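Local coordinates for BH2358 protein (Bacillus halodurans C-125, PDB 2RBD) that is of unknown biochemical function but is a putative spore coat protein that folds as a four-helix bundle, with four copies in its assembly, at residues 115-118 against 119-122; 123-127 against 128-132; 24-27 against 28-32. One frame throughout, in Å; residues are numbered along the deposited sequence.

Interaction 1: residues 115-118 against 119-122; sequences LVTC and SQII
Ile121 lies one turn of helix on from Thr117, and its side chain runs back along that turn. Its CB starts 3.7 Å from Thr117 O, the carbonyl oxygen to which Ile121 N donates at 3.0 Å. With CG1 anti to its own carbonyl carbon (chi1 -66°), the longer branch folds back beside the backbone N, and CG1 comes to 3.4 Å from Thr117 O. CD1, at the tip, is 4.1 Å from Thr117 CG2; the two side chains lie side by side and point the same way. Thr117 O takes the N-H of Ile121 and is flanked by that residue's CB and CG1. Thr117 has OG1 beside its backbone N, where it hydrogen-bonds Lys113 O a turn earlier; CG2 is the branch turned to Ile121.

The same i to i+4 pattern repeats on other faces of the helix. Ile122 lays CG1 3.2 Å from Cys118 O. Gln120 CG lies 3.3 Å from Val116 O, and Val116 CG1 touches the Gln120 side chain at CD. Ser119 N bonds to Leu115 O at 3.1 Å, while Ser119 OG hydrogen-bonds Ser119 OG and His138 NE2 of the second subunit.

Helices 128-155 and 16-42 and the second subunit all cover helix 100-124 here: Ile121 touches Phe134 and Ser21 of the two helices, and Leu115 and Ile122 pack reciprocally on Ile122 and Leu115 of the second subunit.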
loop_
_atom_site.group_PDB
_atom_site.type_symbol
_atom_site.label_atom_id
_atom_site.label_comp_id
_atom_site.label_asym_id
_atom_site.label_seq_id
_atom_site.Cartn_x
_atom_site.Cartn_y
_atom_site.Cartn_z
ATOM N N LEU A 115 0.139 2.430 10.334
ATOM C CA LEU A 115 0.520 3.756 9.817
ATOM C C LEU A 115 0.007 3.919 8.389
ATOM O O LEU A 115 -0.628 4.917 8.031
ATOM C CB LEU A 115 2.031 3.926 9.856
ATOM C CG LEU A 115 2.670 4.202 11.210
ATOM C CD1 LEU A 115 4.178 4.311 10.945
ATOM C CD2 LEU A 115 2.064 5.489 11.928
ATOM N N VAL A 116 0.292 2.899 7.571
ATOM C CA VAL A 116 -0.152 2.862 6.180
ATOM C C VAL A 116 -1.675 2.888 6.078
ATOM O O VAL A 116 -2.225 3.680 5.310
ATOM C CB VAL A 116 0.472 1.691 5.428
ATOM C CG1 VAL A 116 -0.193 1.494 4.032
ATOM C CG2 VAL A 116 2.004 1.944 5.257
ATOM N N THR A 117 -2.350 2.073 6.861
ATOM C CA THR A 117 -3.809 2.083 6.841
ATOM C C THR A 117 -4.389 3.449 7.209
ATOM O O THR A 117 -5.290 3.951 6.546
ATOM C CB THR A 117 -4.370 1.006 7.758
ATOM O OG1 THR A 117 -3.754 -0.253 7.433
ATOM C CG2 THR A 117 -5.898 0.925 7.601
ATOM N N CYS A 118 -3.863 4.078 8.247
ATOM C CA CYS A 118 -4.286 5.437 8.563
ATOM C C CYS A 118 -4.141 6.381 7.373
ATOM O O CYS A 118 -5.078 7.122 7.061
ATOM C CB CYS A 118 -3.532 5.996 9.765
ATOM S SG CYS A 118 -3.997 5.258 11.354
ATOM N N SER A 119 -2.986 6.347 6.693
ATOM C CA SER A 119 -2.763 7.238 5.555
ATOM C C SER A 119 -3.709 6.963 4.413
ATOM O O SER A 119 -4.200 7.870 3.750
ATOM C CB SER A 119 -1.312 7.148 5.093
ATOM O OG SER A 119 -0.443 7.669 6.105
ATOM N N GLN A 120 -3.990 5.689 4.167
ATOM C CA GLN A 120 -4.978 5.292 3.166
ATOM C C GLN A 120 -6.388 5.859 3.436
ATOM O O GLN A 120 -7.021 6.370 2.502
ATOM C CB GLN A 120 -5.070 3.767 3.068
ATOM C CG GLN A 120 -3.808 3.094 2.508
ATOM C CD GLN A 120 -3.812 1.586 2.580
ATOM O OE1 GLN A 120 -3.225 0.896 1.686
ATOM N NE2 GLN A 120 -4.370 1.057 3.603
ATOM N N ILE A 121 -6.820 5.767 4.685
ATOM C CA ILE A 121 -8.131 6.267 5.080
ATOM C C ILE A 121 -8.189 7.783 4.959
ATOM O O ILE A 121 -9.189 8.337 4.463
ATOM C CB ILE A 121 -8.525 5.753 6.464
ATOM C CG1 ILE A 121 -8.714 4.217 6.417
ATOM C CG2 ILE A 121 -9.839 6.440 6.921
ATOM C CD1 ILE A 121 -8.999 3.544 7.788
ATOM N N ILE A 122 -7.138 8.460 5.393
ATOM C CA ILE A 122 -7.104 9.923 5.277
ATOM C C ILE A 122 -7.261 10.299 3.828
ATOM O O ILE A 122 -8.084 11.164 3.483
ATOM C CB ILE A 122 -5.788 10.524 5.818
ATOM C CG1 ILE A 122 -5.674 10.279 7.330
ATOM C CG2 ILE A 122 -5.678 12.079 5.456
ATOM C CD1 ILE A 122 -4.240 10.531 7.914
#

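Interaction 2: residues 123-127 against 128-132; sequences GQSIR and EDVAL
Arg127 O turns into the first turn of helix 128-155 and takes two weak backbone bonds there, from Val130 N at 3.1 Å, strongly bent, and from Ala131 N, long but straight. Arg127 is the N-cap of that helix, and the residues before it form the short connection by which helix 100-124 reverses into the next helix of the four-helix bundle, consistent with the ferritin clan to which the family belongs.

Its side chain reaches on to Asp129, two residues later. The chain bends at chi3 and brings the guanidinium side-on to the carboxylate of Asp129: NE reaches OD1 at 2.8 Å and NH2 reaches OD2 at 2.8 Å, both bonds almost straight. The two flat groups are nearly coplanar, 19° apart, and both oxygens are met on the syn side, OD2 from a little out of the carboxylate plane. Asp129 can answer because its CG sits between the backbone N and the carbonyl carbon (chi1 61°), which swings the carboxylate back toward Arg127. The remaining nitrogen, NH1, goes to Glu12 O and Asn73 OD1, tying the turn to the N-terminal segment and to Asn73 just past helix 46-72. A leucine in place of Arg127 would probably leave the Asp129 carboxylate without its countercharge and cut the turn loose from Glu12 and Asn73.

On the inner side of the turn Ser125 faces the new helix. Its hydroxyl is bonded back to Ile121 O, while Ser125 OG still touches Val130 CG1 at 3.4 Å and Ser125 CB meets Ala131 CB at 3.9 Å.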
loop_
_atom_site.group_PDB
_atom_site.type_symbol
_atom_site.label_atom_id
_atom_site.label_comp_id
_atom_site.label_asym_id
_atom_site.label_seq_id
_atom_site.Cartn_x
_atom_site.Cartn_y
_atom_site.Cartn_z
ATOM N N GLY A 123 -6.469 9.656 2.972
ATOM C CA GLY A 123 -6.499 9.932 1.538
ATOM C C GLY A 123 -7.825 9.730 0.829
ATOM O O GLY A 123 -8.124 10.444 -0.130
ATOM N N GLN A 124 -8.637 8.787 1.289
ATOM C CA GLN A 124 -9.891 8.481 0.643
ATOM C C GLN A 124 -11.067 9.196 1.299
ATOM O O GLN A 124 -12.197 9.120 0.819
ATOM C CB GLN A 124 -10.108 6.978 0.617
ATOM C CG GLN A 124 -10.542 6.377 1.911
ATOM C CD GLN A 124 -11.024 4.926 1.723
ATOM O OE1 GLN A 124 -12.172 4.595 2.057
ATOM N NE2 GLN A 124 -10.152 4.071 1.138
ATOM N N SER A 125 -10.793 9.899 2.376
ATOM C CA SER A 125 -11.845 10.577 3.126
ATOM C C SER A 125 -12.354 11.834 2.440
ATOM O O SER A 125 -11.609 12.563 1.822
ATOM C CB SER A 125 -11.359 10.981 4.520
ATOM O OG SER A 125 -11.225 9.836 5.347
ATOM N N ILE A 126 -13.653 12.040 2.537
ATOM C CA ILE A 126 -14.318 13.267 2.087
ATOM C C ILE A 126 -14.910 13.984 3.273
ATOM O O ILE A 126 -14.847 15.205 3.346
ATOM C CB ILE A 126 -15.394 12.949 1.046
ATOM C CG1 ILE A 126 -14.751 12.364 -0.206
ATOM C CG2 ILE A 126 -16.194 14.221 0.704
ATOM C CD1 ILE A 126 -15.731 12.027 -1.342
ATOM N N ARG A 127 -15.392 13.249 4.264
ATOM C CA ARG A 127 -15.821 13.890 5.502
ATOM C C ARG A 127 -14.624 14.289 6.331
ATOM O O ARG A 127 -13.777 13.450 6.679
ATOM C CB ARG A 127 -16.809 13.012 6.278
ATOM C CG ARG A 127 -18.176 13.682 6.418
ATOM C CD ARG A 127 -19.183 12.830 7.086
ATOM N NE ARG A 127 -18.893 12.566 8.488
ATOM C CZ ARG A 127 -19.700 11.874 9.270
ATOM N NH1 ARG A 127 -20.858 11.425 8.815
ATOM N NH2 ARG A 127 -19.369 11.638 10.513
ATOM N N GLU A 128 -14.539 15.579 6.656
ATOM C CA GLU A 128 -13.343 16.116 7.308
ATOM C C GLU A 128 -13.055 15.509 8.684
ATOM O O GLU A 128 -11.900 15.375 9.093
ATOM C CB GLU A 128 -13.445 17.647 7.436
ATOM C CG GLU A 128 -13.435 18.359 6.114
ATOM C CD GLU A 128 -13.676 19.896 6.241
ATOM O OE1 GLU A 128 -14.209 20.358 7.281
ATOM O OE2 GLU A 128 -13.320 20.632 5.284
ATOM N N ASP A 129 -14.109 15.158 9.413
ATOM C CA ASP A 129 -13.942 14.546 10.733
ATOM C C ASP A 129 -13.240 13.191 10.667
ATOM O O ASP A 129 -12.521 12.823 11.597
ATOM C CB ASP A 129 -15.288 14.428 11.471
ATOM C CG ASP A 129 -16.316 13.552 10.745
ATOM O OD1 ASP A 129 -16.541 13.723 9.529
ATOM O OD2 ASP A 129 -16.916 12.689 11.419
ATOM N N VAL A 130 -13.533 12.431 9.617
ATOM C CA VAL A 130 -12.911 11.097 9.418
ATOM C C VAL A 130 -11.413 11.277 9.133
ATOM O O VAL A 130 -10.578 10.633 9.767
ATOM C CB VAL A 130 -13.621 10.261 8.319
ATOM C CG1 VAL A 130 -12.913 8.897 8.096
ATOM C CG2 VAL A 130 -15.133 10.057 8.640
ATOM N N ALA A 131 -11.077 12.207 8.246
ATOM C CA ALA A 131 -9.688 12.503 7.957
ATOM C C ALA A 131 -8.928 12.939 9.198
ATOM O O ALA A 131 -7.783 12.508 9.449
ATOM C CB ALA A 131 -9.620 13.590 6.882
ATOM N N LEU A 132 -9.554 13.806 9.997
ATOM C CA LEU A 132 -8.903 14.321 11.185
ATOM C C LEU A 132 -8.712 13.245 12.229
ATOM O O LEU A 132 -7.664 13.204 12.877
ATOM C CB LEU A 132 -9.634 15.518 11.803
ATOM C CG LEU A 132 -9.382 16.852 11.102
ATOM C CD1 LEU A 132 -10.294 17.893 11.700
ATOM C CD2 LEU A 132 -7.934 17.322 11.205
#

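Interaction 3: residues 24-27 against 28-32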
loop_
_atom_site.group_PDB
_atom_site.type_symbol
_atom_site.label_atom_id
_atom_site.label_comp_id
_atom_site.label_asym_id
_atom_site.label_seq_id
_atom_site.Cartn_x
_atom_site.Cartn_y
_atom_site.Cartn_z
ATOM N N THR A 24 -13.494 -1.902 8.997
ATOM C CA THR A 24 -12.387 -2.811 8.908
ATOM C C THR A 24 -11.260 -2.482 9.927
ATOM O O THR A 24 -10.674 -3.373 10.552
ATOM C CB THR A 24 -11.868 -2.838 7.467
ATOM O OG1 THR A 24 -12.865 -3.394 6.605
ATOM C CG2 THR A 24 -10.624 -3.705 7.358
ATOM N N TYR A 25 -10.951 -1.208 10.090
ATOM C CA TYR A 25 -9.954 -0.770 11.051
ATOM C C TYR A 25 -10.332 -1.173 12.482
ATOM O O TYR A 25 -9.539 -1.638 13.297
ATOM C CB TYR A 25 -9.751 0.751 10.903
ATOM C CG TYR A 25 -8.575 1.321 11.664
ATOM C CD1 TYR A 25 -8.690 1.654 13.004
ATOM C CD2 TYR A 25 -7.329 1.535 11.039
ATOM C CE1 TYR A 25 -7.638 2.220 13.676
ATOM C CE2 TYR A 25 -6.279 2.078 11.733
ATOM C CZ TYR A 25 -6.416 2.397 13.055
ATOM O OH TYR A 25 -5.395 2.985 13.789
ATOM N N LEU A 26 -11.579 -0.929 12.835
ATOM C CA LEU A 26 -12.108 -1.338 14.139
ATOM C C LEU A 26 -12.021 -2.866 14.322
ATOM O O LEU A 26 -11.608 -3.341 15.359
ATOM C CB LEU A 26 -13.562 -0.851 14.243
ATOM C CG LEU A 26 -14.352 -1.272 15.480
ATOM C CD1 LEU A 26 -13.625 -0.905 16.794
ATOM C CD2 LEU A 26 -15.787 -0.680 15.436
ATOM N N SER A 27 -12.424 -3.629 13.310
ATOM C CA SER A 27 -12.288 -5.072 13.377
ATOM C C SER A 27 -10.818 -5.507 13.544
ATOM O O SER A 27 -10.526 -6.413 14.332
ATOM C CB SER A 27 -12.961 -5.734 12.159
ATOM O OG SER A 27 -13.125 -7.132 12.359
ATOM N N THR A 28 -9.911 -4.881 12.794
ATOM C CA THR A 28 -8.470 -5.144 12.924
ATOM C C THR A 28 -8.010 -4.892 14.370
ATOM O O THR A 28 -7.343 -5.751 14.975
ATOM C CB THR A 28 -7.680 -4.363 11.891
ATOM O OG1 THR A 28 -8.147 -4.761 10.589
ATOM C CG2 THR A 28 -6.173 -4.704 12.024
ATOM N N ASN A 29 -8.404 -3.751 14.927
ATOM C CA ASN A 29 -8.088 -3.443 16.319
ATOM C C ASN A 29 -8.635 -4.530 17.263
ATOM O O ASN A 29 -7.938 -4.944 18.187
ATOM C CB ASN A 29 -8.611 -2.079 16.758
ATOM C CG ASN A 29 -7.684 -0.920 16.397
ATOM O OD1 ASN A 29 -6.650 -1.126 15.760
ATOM N ND2 ASN A 29 -8.054 0.295 16.807
ATOM N N ASN A 30 -9.872 -4.958 17.070
ATOM C CA ASN A 30 -10.441 -5.977 17.944
ATOM C C ASN A 30 -9.613 -7.243 17.924
ATOM O O ASN A 30 -9.384 -7.888 18.948
ATOM C CB ASN A 30 -11.872 -6.296 17.484
ATOM C CG ASN A 30 -12.871 -5.206 17.795
ATOM O OD1 ASN A 30 -12.675 -4.371 18.681
ATOM N ND2 ASN A 30 -14.010 -5.275 17.101
ATOM N N GLY A 31 -9.159 -7.623 16.738
ATOM C CA GLY A 31 -8.323 -8.818 16.593
ATOM C C GLY A 31 -6.962 -8.663 17.226
ATOM O O GLY A 31 -6.419 -9.586 17.867
ATOM N N LEU A 32 -6.391 -7.498 17.045
ATOM C CA LEU A 32 -5.062 -7.225 17.639
ATOM C C LEU A 32 -5.111 -7.118 19.159
ATOM O O LEU A 32 -4.244 -7.632 19.828
ATOM C CB LEU A 32 -4.419 -5.985 17.022
ATOM C CG LEU A 32 -4.020 -6.057 15.538
ATOM C CD1 LEU A 32 -3.419 -4.698 15.144
ATOM C CD2 LEU A 32 -2.988 -7.188 15.291
HETATM O O HOH W 1 -13.978 -7.601 15.137
#
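Thr28 grips the carbonyl oxygen of Thr24 twice. Its backbone N donates to Thr24 O at 2.8 Å, and its hydroxyl OG1 donates to the same oxygen at 2.9 Å, reaching it from the opposite face of the carbonyl plane, well above that plane. The hydroxyl gets there because OG1 is anti to the carbonyl carbon of Thr28 (chi1 -59°) and so lies back along the preceding turn. The hydroxyl bond holds the chi1 rotation of Thr28 and keeps its polar end on the helix.

Asn29, on another face, sends its amide up beside the Tyr25 ring. Asn29 ND2 comes to 3.7 Å from Tyr25 CE1, with ring and amide planes 60° apart, an oblique approach in which the two side chains cross. Both belong to helix 16-42 and face the interior of the four-helix bundle, where Glu62 of helix 46-72 serves as shared acceptor: its OE1 takes bonds from Tyr25 OH and Asn29 ND2. Asn63 OD1 takes a second bond from Asn29 ND2, and Asn29 OD1 is hydrogen-bonded to a bound tetraethylene glycol, probably from the crystallisation liquor. The buried amide thus has partners at both of its ends.

Ser27 is packed against the next turn through its backbone, Gly31 N donating to Ser27 O at 3.0 Å. One water lies 2.9 Å from Ser27 OG and accepts from Asn30 ND2 at 3.0 Å; since the serine is modelled in two conformers, that bridge is doubtful as a permanent feature. The Ser27 side chain also touches Pro78 and, across the assembly, Ile159 of the fourth subunit.

From the N terminus, interaction 3 comes first, on helix 16-42; interaction 1 follows on helix 100-124, and interaction 2 takes that helix through its turn into helix 128-155. They lie in series, none nesting or crossing. Interactions 1 and 3 each cover a little over two turns of one helix and close no loop, while interaction 2 closes the tight connection between two helices. Tyr25 joins interaction 3 to interaction 1, its ring against Thr117 and Ile121 and its hydroxyl near Cys118 SG. Interactions 1 and 2 meet where Ile121 packs on Val130 and Ile122 CG1 on Ala131 O. Interactions 2 and 3 do not touch, their nearest atoms about 9 Å apart.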